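Local coordinates for hypothetical protein TT1465 (PDB 1WEK) that is of unknown function but belongs to a family with a Rossmann-like alpha/beta fold built round a parallel sheet, here assembled as a hexamer, at residues L98-P103 and R119-R124; V80-N85 and P108-T113. All coordinates share one frame; numbering follows the deposited sequence.

Interaction 1: L98-P103 and R119-R124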
loop_
_atom_site.group_PDB
_atom_site.type_symbol
_atom_site.label_atom_id
_atom_site.label_comp_id
_atom_site.label_asym_id
_atom_site.label_seq_id
_atom_site.Cartn_x
_atom_site.Cartn_y
_atom_site.Cartn_z
ATOM N N LEU A 98 -14.142 21.731 3.216
ATOM C CA LEU A 98 -13.437 20.550 3.708
ATOM C C LEU A 98 -14.224 20.145 4.953
ATOM O O LEU A 98 -13.777 20.328 6.083
ATOM C CB LEU A 98 -11.989 20.909 4.064
ATOM C CG LEU A 98 -11.094 21.515 2.970
ATOM C CD1 LEU A 98 -9.724 21.853 3.550
ATOM C CD2 LEU A 98 -10.946 20.530 1.823
ATOM N N ASN A 99 -15.410 19.594 4.719
ATOM C CA ASN A 99 -16.327 19.200 5.779
ATOM C C ASN A 99 -15.787 18.132 6.708
ATOM O O ASN A 99 -15.229 17.123 6.274
ATOM C CB ASN A 99 -17.659 18.761 5.158
ATOM C CG ASN A 99 -18.156 19.747 4.108
ATOM O OD1 ASN A 99 -17.784 19.657 2.940
ATOM N ND2 ASN A 99 -18.967 20.713 4.527
ATOM N N ILE A 100 -15.957 18.364 8.002
ATOM C CA ILE A 100 -15.471 17.430 8.996
ATOM C C ILE A 100 -16.638 16.649 9.595
ATOM O O ILE A 100 -17.658 17.228 9.951
ATOM C CB ILE A 100 -14.729 18.178 10.110
ATOM C CG1 ILE A 100 -14.192 17.184 11.135
ATOM C CG2 ILE A 100 -15.653 19.195 10.744
ATOM C CD1 ILE A 100 -13.081 16.299 10.607
ATOM N N GLU A 101 -16.492 15.331 9.688
ATOM C CA GLU A 101 -17.548 14.498 10.250
ATOM C C GLU A 101 -17.447 14.485 11.776
ATOM O O GLU A 101 -16.455 14.009 12.333
ATOM C CB GLU A 101 -17.433 13.083 9.689
ATOM C CG GLU A 101 -17.173 13.092 8.183
ATOM C CD GLU A 101 -17.328 11.730 7.533
ATOM O OE1 GLU A 101 -18.449 11.173 7.585
ATOM O OE2 GLU A 101 -16.336 11.221 6.968
ATOM N N LEU A 102 -18.480 15.006 12.439
ATOM C CA LEU A 102 -18.512 15.084 13.895
ATOM C C LEU A 102 -19.661 14.325 14.543
ATOM O O LEU A 102 -20.715 14.119 13.931
ATOM C CB LEU A 102 -18.587 16.546 14.353
ATOM C CG LEU A 102 -17.472 17.527 13.973
ATOM C CD1 LEU A 102 -17.731 18.890 14.649
ATOM C CD2 LEU A 102 -16.135 16.965 14.402
ATOM N N PRO A 103 -19.465 13.904 15.805
ATOM C CA PRO A 103 -20.422 13.164 16.637
ATOM C C PRO A 103 -21.778 13.854 16.631
ATOM O O PRO A 103 -22.823 13.206 16.575
ATOM C CB PRO A 103 -19.771 13.198 18.016
ATOM C CG PRO A 103 -18.319 13.102 17.678
ATOM C CD PRO A 103 -18.181 14.065 16.512
ATOM N N ARG A 119 -13.163 12.415 7.881
ATOM C CA ARG A 119 -13.418 11.965 9.244
ATOM C C ARG A 119 -12.357 12.534 10.192
ATOM O O ARG A 119 -12.596 12.690 11.388
ATOM C CB ARG A 119 -13.379 10.430 9.313
ATOM C CG ARG A 119 -14.651 9.700 8.854
ATOM C CD ARG A 119 -15.792 9.839 9.887
ATOM N NE ARG A 119 -16.576 8.608 10.067
ATOM C CZ ARG A 119 -17.471 8.133 9.199
ATOM N NH1 ARG A 119 -17.722 8.775 8.066
ATOM N NH2 ARG A 119 -18.122 7.006 9.463
ATOM N N TYR A 120 -11.198 12.876 9.637
ATOM C CA TYR A 120 -10.073 13.352 10.437
ATOM C C TYR A 120 -9.633 14.798 10.345
ATOM O O TYR A 120 -9.335 15.305 9.262
ATOM C CB TYR A 120 -8.878 12.459 10.141
ATOM C CG TYR A 120 -9.149 11.022 10.483
ATOM C CD1 TYR A 120 -9.408 10.071 9.483
ATOM C CD2 TYR A 120 -9.158 10.605 11.814
ATOM C CE1 TYR A 120 -9.660 8.738 9.811
ATOM C CE2 TYR A 120 -9.414 9.278 12.149
ATOM C CZ TYR A 120 -9.653 8.352 11.150
ATOM O OH TYR A 120 -9.811 7.029 11.501
ATOM N N PHE A 121 -9.572 15.459 11.498
ATOM C CA PHE A 121 -9.141 16.852 11.544
ATOM C C PHE A 121 -7.762 17.021 10.899
ATOM O O PHE A 121 -7.562 17.939 10.101
ATOM C CB PHE A 121 -9.086 17.368 12.991
ATOM C CG PHE A 121 -10.399 17.911 13.506
ATOM C CD1 PHE A 121 -11.149 17.201 14.435
ATOM C CD2 PHE A 121 -10.886 19.126 13.053
ATOM C CE1 PHE A 121 -12.362 17.692 14.902
ATOM C CE2 PHE A 121 -12.104 19.629 13.519
ATOM C CZ PHE A 121 -12.841 18.908 14.445
ATOM N N PHE A 122 -6.814 16.143 11.233
ATOM C CA PHE A 122 -5.479 16.283 10.666
ATOM C C PHE A 122 -5.452 16.235 9.127
ATOM O O PHE A 122 -4.752 17.027 8.503
ATOM C CB PHE A 122 -4.491 15.274 11.293
ATOM C CG PHE A 122 -4.744 13.826 10.947
ATOM C CD1 PHE A 122 -4.265 13.283 9.759
ATOM C CD2 PHE A 122 -5.393 12.985 11.846
ATOM C CE1 PHE A 122 -4.423 11.920 9.475
ATOM C CE2 PHE A 122 -5.555 11.630 11.575
ATOM C CZ PHE A 122 -5.067 11.092 10.388
ATOM N N VAL A 123 -6.215 15.343 8.504
ATOM C CA VAL A 123 -6.230 15.316 7.034
ATOM C C VAL A 123 -6.746 16.668 6.520
ATOM O O VAL A 123 -6.161 17.283 5.640
ATOM C CB VAL A 123 -7.148 14.208 6.480
ATOM C CG1 VAL A 123 -7.202 14.304 4.950
ATOM C CG2 VAL A 123 -6.623 12.835 6.909
ATOM N N ARG A 124 -7.843 17.129 7.101
ATOM C CA ARG A 124 -8.440 18.402 6.723
ATOM C C ARG A 124 -7.453 19.573 6.878
ATOM O O ARG A 124 -7.380 20.447 6.003
ATOM C CB ARG A 124 -9.689 18.618 7.572
ATOM C CG ARG A 124 -10.249 20.002 7.532
ATOM C CD ARG A 124 -11.656 20.002 8.065
ATOM N NE ARG A 124 -11.826 20.926 9.169
ATOM C CZ ARG A 124 -12.971 21.529 9.459
ATOM N NH1 ARG A 124 -14.043 21.310 8.715
ATOM N NH2 ARG A 124 -13.050 22.326 10.509
#
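Ile-100 is wedged between Phe-121 and Arg-124 and meets each with a different branch. Its CG1 sits over one face of the Phe-121 ring, 4.0 Å from the centroid, a CH-pi contact displaced toward the rim between CE2 and CZ. Because CG1 lies anti to the backbone N (chi1 -179°), the other branch, CG2, is turned to Arg-124 and rests over a face of the guanidinium, 3.3 Å from NH1. Leu-102 reaches the same phenyl ring with CD2, which lies 3.8 Å from Phe-121 CZ.

The extended first part of Arg-124, with a bend at chi3, carries its head to the end of strand 95-100. There NH1 donates to the carbonyl O of Leu-98 at 2.8 Å, with an N-H...O angle of 152°; the oxygen is tilted slightly from the guanidinium plane.

At the other end, the carboxylate of Glu-101 stands almost perpendicular to the guanidinium of Arg-119, the planes 88° apart. Arg-119 folds back through bends at chi2 and chi3, and its NH1 forms a salt bridge with Glu-101 OE1 at 2.6 Å. Arg-20 of helix 17-34 is a long, weak second partner of this carboxylate. Lys-159 of the second subunit donates to the backbone O of both Glu-101 and Arg-119, drawing the contact into the subunit interface.

An apolar centre is thus flanked by two arginines with unlike roles: Arg-124 satisfies a strand carbonyl, whereas Arg-119 pairs with a carboxylate that probably also tempers the nearby positive charge of Arg-20.

Interaction 2: V80-N85 and P108-T113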
loop_
_atom_site.group_PDB
_atom_site.type_symbol
_atom_site.label_atom_id
_atom_site.label_comp_id
_atom_site.label_asym_id
_atom_site.label_seq_id
_atom_site.Cartn_x
_atom_site.Cartn_y
_atom_site.Cartn_z
ATOM N N VAL A 80 -19.659 31.795 9.815
ATOM C CA VAL A 80 -18.776 32.525 8.936
ATOM C C VAL A 80 -18.284 31.699 7.760
ATOM O O VAL A 80 -18.002 32.242 6.687
ATOM C CB VAL A 80 -17.560 33.079 9.697
ATOM C CG1 VAL A 80 -16.698 33.909 8.748
ATOM C CG2 VAL A 80 -18.023 33.939 10.852
HETATM N N MSE A 81 -18.165 30.389 7.946
HETATM C CA MSE A 81 -17.694 29.570 6.849
HETATM C C MSE A 81 -18.771 29.622 5.778
HETATM O O MSE A 81 -18.484 29.870 4.610
HETATM C CB MSE A 81 -17.422 28.136 7.315
HETATM C CG MSE A 81 -16.272 28.036 8.329
HETATM SE SE MSE A 81 -16.123 26.262 9.141
HETATM C CE MSE A 81 -17.453 26.498 10.532
ATOM N N GLU A 82 -20.019 29.426 6.186
ATOM C CA GLU A 82 -21.119 29.473 5.247
ATOM C C GLU A 82 -21.112 30.808 4.498
ATOM O O GLU A 82 -21.112 30.834 3.270
ATOM C CB GLU A 82 -22.445 29.283 5.980
ATOM C CG GLU A 82 -23.662 29.394 5.081
ATOM C CD GLU A 82 -24.873 28.694 5.665
ATOM O OE1 GLU A 82 -25.865 28.523 4.932
ATOM O OE2 GLU A 82 -24.838 28.310 6.855
ATOM N N ALA A 83 -21.081 31.916 5.239
ATOM C CA ALA A 83 -21.069 33.231 4.612
ATOM C C ALA A 83 -19.924 33.355 3.609
ATOM O O ALA A 83 -20.112 33.888 2.512
ATOM C CB ALA A 83 -20.957 34.322 5.666
ATOM N N VAL A 84 -18.735 32.877 3.985
ATOM C CA VAL A 84 -17.591 32.961 3.081
ATOM C C VAL A 84 -17.801 32.130 1.815
ATOM O O VAL A 84 -17.469 32.585 0.731
ATOM C CB VAL A 84 -16.283 32.491 3.747
ATOM C CG1 VAL A 84 -15.153 32.485 2.702
ATOM C CG2 VAL A 84 -15.930 33.400 4.922
ATOM N N ASN A 85 -18.325 30.912 1.954
ATOM C CA ASN A 85 -18.594 30.056 0.791
ATOM C C ASN A 85 -19.692 30.694 -0.068
ATOM O O ASN A 85 -19.643 30.661 -1.305
ATOM C CB ASN A 85 -19.081 28.673 1.219
ATOM C CG ASN A 85 -17.974 27.787 1.754
ATOM O OD1 ASN A 85 -18.036 27.330 2.890
ATOM N ND2 ASN A 85 -16.971 27.519 0.928
ATOM N N PRO A 108 -23.490 20.411 6.130
ATOM C CA PRO A 108 -22.624 21.119 5.173
ATOM C C PRO A 108 -23.430 22.252 4.551
ATOM O O PRO A 108 -24.580 22.038 4.161
ATOM C CB PRO A 108 -22.289 20.047 4.128
ATOM C CG PRO A 108 -22.568 18.746 4.826
ATOM C CD PRO A 108 -23.786 19.050 5.656
ATOM N N ASN A 109 -22.860 23.448 4.449
ATOM C CA ASN A 109 -23.623 24.534 3.854
ATOM C C ASN A 109 -23.884 24.198 2.377
ATOM O O ASN A 109 -23.285 23.272 1.823
ATOM C CB ASN A 109 -22.920 25.893 4.062
ATOM C CG ASN A 109 -21.651 26.071 3.233
ATOM O OD1 ASN A 109 -21.688 26.071 2.001
ATOM N ND2 ASN A 109 -20.520 26.275 3.916
ATOM N N PRO A 110 -24.813 24.909 1.733
ATOM C CA PRO A 110 -25.075 24.585 0.328
ATOM C C PRO A 110 -24.323 25.431 -0.684
ATOM O O PRO A 110 -24.711 25.481 -1.858
ATOM C CB PRO A 110 -26.585 24.791 0.193
ATOM C CG PRO A 110 -27.076 25.148 1.601
ATOM C CD PRO A 110 -25.892 25.736 2.286
ATOM N N TYR A 111 -23.250 26.083 -0.258
ATOM C CA TYR A 111 -22.523 26.950 -1.171
ATOM C C TYR A 111 -21.138 26.455 -1.528
ATOM O O TYR A 111 -20.191 27.232 -1.592
ATOM C CB TYR A 111 -22.438 28.355 -0.578
ATOM C CG TYR A 111 -23.778 28.875 -0.134
ATOM C CD1 TYR A 111 -24.061 29.068 1.217
ATOM C CD2 TYR A 111 -24.783 29.142 -1.061
ATOM C CE1 TYR A 111 -25.295 29.511 1.637
ATOM C CE2 TYR A 111 -26.047 29.587 -0.647
ATOM C CZ TYR A 111 -26.294 29.771 0.696
ATOM O OH TYR A 111 -27.536 30.235 1.099
ATOM N N GLN A 112 -21.019 25.161 -1.785
ATOM C CA GLN A 112 -19.725 24.607 -2.123
ATOM C C GLN A 112 -19.651 24.107 -3.566
ATOM O O GLN A 112 -20.434 23.260 -3.971
ATOM C CB GLN A 112 -19.397 23.471 -1.153
ATOM C CG GLN A 112 -19.454 23.880 0.330
ATOM C CD GLN A 112 -19.315 22.689 1.275
ATOM O OE1 GLN A 112 -19.936 22.644 2.345
ATOM N NE2 GLN A 112 -18.494 21.721 0.886
ATOM N N THR A 113 -18.717 24.646 -4.340
ATOM C CA THR A 113 -18.517 24.217 -5.720
ATOM C C THR A 113 -17.825 22.852 -5.715
ATOM O O THR A 113 -17.897 22.100 -6.686
ATOM C CB THR A 113 -17.645 25.235 -6.489
ATOM O OG1 THR A 113 -18.458 26.354 -6.869
ATOM C CG2 THR A 113 -17.052 24.619 -7.737
#
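Glu-82 lies at the edge of the Tyr-111 ring, its CG in the ring plane and its OE1 within 3.5 Å of Tyr-111 CE1, while Pro-110 CD sits over one face of the ring, 3.8 Å above its plane and offset toward the rim. With CG anti to the backbone N (chi1 177°) and the chain extended beyond it, Glu-82 lies alongside Asn-109, the two running opposite ways, and its CG packs on Asn-109 CB at 3.7 Å.

The amides of Asn-85 and Asn-109 are turned 44° against each other. Asn-109 ND2 donates to Asn-85 OD1 at 2.9 Å with an N-H...O angle of 159°; the acceptor lies near the Asn-109 amide plane, but the donor stands above the plane of the Asn-85 carbonyl. Thr-74 OG1 also bonds to Asn-85 OD1, and Gly-77 O accepts from Asn-109 ND2. The amide oxygen of Asn-109, OD1, accepts from the backbone N of Tyr-111 at 2.7 Å; with ND2 held as well, the rotation of the amide is fixed. Beyond this, Asn-85 CB packs 3.3 Å from Tyr-111 O.

Acceptance by Asn-109 OD1 from the backbone N two residues on makes an Asx turn, here in the loop between strands 95-100 and 114-118 and docked on helix 79-90 of a Rossmann-like alpha/beta fold.

In the fold
Of the four segments, 80-85 on helix 79-90 comes first, followed by 98-103 on strand 95-100, the loop segment 108-113, and 119-124 at the start of helix 121-130. The two contacts therefore cross rather than nest: interaction 2 closes a loop of 22 residues that contains 98-103, and interaction 1 one of 15 that contains 108-113. Their centres lie 16 Å apart, yet Asn-99 OD1 and Gln-112 NE2 are 3.0 Å apart, a probable hydrogen bond. Interaction 1 ties the start of helix 121-130 to the end of strand 95-100, which neighbours the outermost strand 114-118 in this chain; interaction 2 ties helix 79-90 to the loop between these two strands.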